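Local coordinates for protein putative metal-dependent hydrolase (Bacillus subtilis, PDB 6KNS) that binds two zinc ions in a metallo-beta-lactamase fold and is probably a metal-dependent hydrolase, related to the short-form tRNA 3'-processing endoribonucleases, at residues Gly33-Leu38 / Leu58-Leu63. Residues are numbered along the deposited sequence; the frame is centred on the assembly and turned at random.
Sequences GDYSLL and LDAVIL. With CA (calcium ion), chain F.
The carboxylate of D59 lies stacked against the ring of Y35, their planes only 17° apart, with D59 CB over one face of the ring, 3.4 Å from Y35 CE2 and displaced toward the rim. D59 points its CB toward strand 35-39; with CG anti to the carbonyl carbon (chi1 -61°), the carboxylate lies where OD2 can accept a hydrogen bond from S36 N (2.8 Å) on its anti side, the donor 30° out of the carboxylate plane. The same OD2 binds the calcium ion at 2.6 Å, so metal and amide together fix the rotation of the carboxylate. The carbonyl O of D34 is a second calcium ligand, and a bound water that donates to S36 OG is another; the backbone carbonyl O of K57 is the fourth ligand modelled.

Beyond the metal, S36 O is shared by two backbone donors, D59 N and A60 N, the latter making the longer bond. The parallel pairing then runs on through L38 N to A60 O and I62 N to L38 O (2.8 Å). On one face of the sheet, A60 CB touches both Y35 OH (3.5 Å) and L37 CD1 (3.8 Å), which approach it from directions roughly at right angles, and L37 CD1 also reaches I62 CG2. On the other face, L38 CB meets L58 CD1 and V61 CG2.

Strands 35-39 and 60-62 are neighbours in one sheet of the metallo-beta-lactamase sandwich, joined through helix 45-49 as a beta-alpha-beta unit. Strand 27-32 continues the sheet beyond L37 and strand 94-98 beyond V61, while Y35, L37 and I62 pack on strand 131-137 of the second sheet.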
ATOM      1  N   GLY A  33     -26.958  -3.480  -1.686  1.00 31.96           N
ATOM      2  CA  GLY A  33     -27.722  -2.326  -1.237  1.00 33.48           C
ATOM      3  C   GLY A  33     -26.732  -1.316  -0.712  1.00 32.98           C
ATOM      4  O   GLY A  33     -25.761  -1.039  -1.393  1.00 32.70           O
ATOM      5  N   ASP A  34     -26.929  -0.819   0.514  1.00 33.74           N
ATOM      6  CA  ASP A  34     -25.967   0.130   1.150  1.00 33.49           C
ATOM      7  C   ASP A  34     -24.757  -0.511   1.846  1.00 31.65           C
ATOM      8  O   ASP A  34     -23.874   0.202   2.317  1.00 29.90           O
ATOM      9  CB  ASP A  34     -26.669   1.026   2.179  1.00 35.14           C
ATOM     10  CG  ASP A  34     -27.500   2.110   1.537  1.00 39.93           C
ATOM     11  OD1 ASP A  34     -27.194   2.485   0.376  1.00 43.75           O
ATOM     12  OD2 ASP A  34     -28.470   2.592   2.201  1.00 46.60           O
ATOM     13  N   TYR A  35     -24.724  -1.841   1.905  1.00 30.81           N
ATOM     14  CA  TYR A  35     -23.626  -2.552   2.550  1.00 29.63           C
ATOM     15  C   TYR A  35     -22.440  -2.737   1.617  1.00 28.02           C
ATOM     16  O   TYR A  35     -22.629  -3.103   0.446  1.00 26.90           O
ATOM     17  CB  TYR A  35     -24.096  -3.913   3.059  1.00 30.28           C
ATOM     18  CG  TYR A  35     -23.198  -4.499   4.119  1.00 29.04           C
ATOM     19  CD1 TYR A  35     -22.262  -5.468   3.783  1.00 27.67           C
ATOM     20  CD2 TYR A  35     -23.292  -4.086   5.461  1.00 29.16           C
ATOM     21  CE1 TYR A  35     -21.438  -6.016   4.726  1.00 28.10           C
ATOM     22  CE2 TYR A  35     -22.451  -4.637   6.439  1.00 29.45           C
ATOM     23  CZ  TYR A  35     -21.523  -5.605   6.044  1.00 28.71           C
ATOM     24  OH  TYR A  35     -20.682  -6.185   6.915  1.00 29.71           O
ATOM     25  N   SER A  36     -21.240  -2.486   2.175  1.00 26.40           N
ATOM     26  CA  SER A  36     -19.971  -2.597   1.502  1.00 26.24           C
ATOM     27  C   SER A  36     -18.981  -3.411   2.317  1.00 24.96           C
ATOM     28  O   SER A  36     -18.656  -3.015   3.435  1.00 24.18           O
ATOM     29  CB  SER A  36     -19.350  -1.211   1.293  1.00 26.04           C
ATOM     30  OG  SER A  36     -20.059  -0.517   0.280  1.00 31.35           O
ATOM     31  N   LEU A  37     -18.486  -4.497   1.715  1.00 23.40           N
ATOM     32  CA  LEU A  37     -17.496  -5.385   2.332  1.00 23.05           C
ATOM     33  C   LEU A  37     -16.233  -5.449   1.479  1.00 22.02           C
ATOM     34  O   LEU A  37     -16.310  -5.744   0.302  1.00 23.35           O
ATOM     35  CB  LEU A  37     -18.062  -6.808   2.450  1.00 23.20           C
ATOM     36  CG  LEU A  37     -17.178  -7.941   2.979  1.00 22.37           C
ATOM     37  CD1 LEU A  37     -16.787  -7.636   4.419  1.00 21.06           C
ATOM     38  CD2 LEU A  37     -17.875  -9.339   2.814  1.00 21.27           C
ATOM     39  N   LEU A  38     -15.086  -5.204   2.085  1.00 20.99           N
ATOM     40  CA  LEU A  38     -13.827  -5.312   1.397  1.00 20.65           C
ATOM     41  C   LEU A  38     -13.210  -6.644   1.794  1.00 19.96           C
ATOM     42  O   LEU A  38     -13.024  -6.911   2.971  1.00 21.08           O
ATOM     43  CB  LEU A  38     -12.879  -4.151   1.765  1.00 19.23           C
ATOM     44  CG  LEU A  38     -11.475  -4.251   1.130  1.00 18.97           C
ATOM     45  CD1 LEU A  38     -11.469  -4.059  -0.373  1.00 16.82           C
ATOM     46  CD2 LEU A  38     -10.441  -3.314   1.777  1.00 18.78           C
ATOM     47  N   LEU A  58     -17.525   2.342   4.105  1.00 26.22           N
ATOM     48  CA  LEU A  58     -17.106   0.959   4.127  1.00 25.10           C
ATOM     49  C   LEU A  58     -17.609   0.317   5.429  1.00 24.53           C
ATOM     50  O   LEU A  58     -17.344   0.829   6.506  1.00 25.71           O
ATOM     51  CB  LEU A  58     -15.582   0.931   4.006  1.00 24.63           C
ATOM     52  CG  LEU A  58     -14.865  -0.376   3.724  1.00 25.70           C
ATOM     53  CD1 LEU A  58     -15.198  -0.882   2.283  1.00 24.11           C
ATOM     54  CD2 LEU A  58     -13.376  -0.117   3.924  1.00 22.76           C
ATOM     55  N   ASP A  59     -18.365  -0.769   5.342  1.00 23.92           N
ATOM     56  CA  ASP A  59     -18.984  -1.371   6.514  1.00 24.60           C
ATOM     57  C   ASP A  59     -18.127  -2.432   7.188  1.00 24.05           C
ATOM     58  O   ASP A  59     -18.235  -2.638   8.391  1.00 24.64           O
ATOM     59  CB  ASP A  59     -20.322  -2.009   6.154  1.00 25.73           C
ATOM     60  CG  ASP A  59     -21.327  -0.993   5.604  1.00 27.62           C
ATOM     61  OD1 ASP A  59     -22.090  -0.382   6.390  1.00 28.34           O
ATOM     62  OD2 ASP A  59     -21.328  -0.784   4.390  1.00 26.51           O
ATOM     63  N   ALA A  60     -17.313  -3.153   6.425  1.00 22.48           N
ATOM     64  CA  ALA A  60     -16.490  -4.190   7.034  1.00 21.93           C
ATOM     65  C   ALA A  60     -15.403  -4.608   6.088  1.00 20.26           C
ATOM     66  O   ALA A  60     -15.503  -4.385   4.896  1.00 20.87           O
ATOM     67  CB  ALA A  60     -17.362  -5.405   7.440  1.00 22.98           C
ATOM     68  N   VAL A  61     -14.350  -5.167   6.658  1.00 19.65           N
ATOM     69  CA  VAL A  61     -13.252  -5.750   5.931  1.00 18.47           C
ATOM     70  C   VAL A  61     -13.116  -7.190   6.427  1.00 19.34           C
ATOM     71  O   VAL A  61     -13.361  -7.463   7.591  1.00 19.33           O
ATOM     72  CB  VAL A  61     -11.952  -5.002   6.206  1.00 18.00           C
ATOM     73  CG1 VAL A  61     -10.764  -5.671   5.484  1.00 16.24           C
ATOM     74  CG2 VAL A  61     -12.080  -3.521   5.797  1.00 17.08           C
ATOM     75  N   ILE A  62     -12.722  -8.098   5.536  1.00 19.16           N
ATOM     76  CA  ILE A  62     -12.348  -9.464   5.929  1.00 19.41           C
ATOM     77  C   ILE A  62     -11.087  -9.858   5.176  1.00 18.53           C
ATOM     78  O   ILE A  62     -10.951  -9.536   3.976  1.00 18.95           O
ATOM     79  CB  ILE A  62     -13.493 -10.497   5.697  1.00 19.96           C
ATOM     80  CG1 ILE A  62     -13.067 -11.894   6.148  1.00 20.63           C
ATOM     81  CG2 ILE A  62     -13.877 -10.602   4.231  1.00 21.35           C
ATOM     82  CD1 ILE A  62     -14.293 -12.812   6.389  1.00 22.59           C
ATOM     83  N   LEU A  63     -10.189 -10.515   5.900  1.00 18.28           N
ATOM     84  CA  LEU A  63      -8.855 -10.864   5.465  1.00 17.89           C
ATOM     85  C   LEU A  63      -8.656 -12.383   5.391  1.00 19.12           C
ATOM     86  O   LEU A  63      -8.883 -13.083   6.358  1.00 19.26           O
ATOM     87  CB  LEU A  63      -7.853 -10.310   6.470  1.00 17.47           C
ATOM     88  CG  LEU A  63      -7.913  -8.797   6.637  1.00 16.53           C
ATOM     89  CD1 LEU A  63      -6.858  -8.384   7.683  1.00 16.40           C
ATOM     90  CD2 LEU A  63      -7.688  -8.046   5.275  1.00 12.65           C
TER
HETATM   91 CA    CA F 302     -22.209   1.634   4.021  1.00 63.01          CA
HETATM   92  O   HOH W   1     -21.401   1.115   1.670  1.00 35.22           O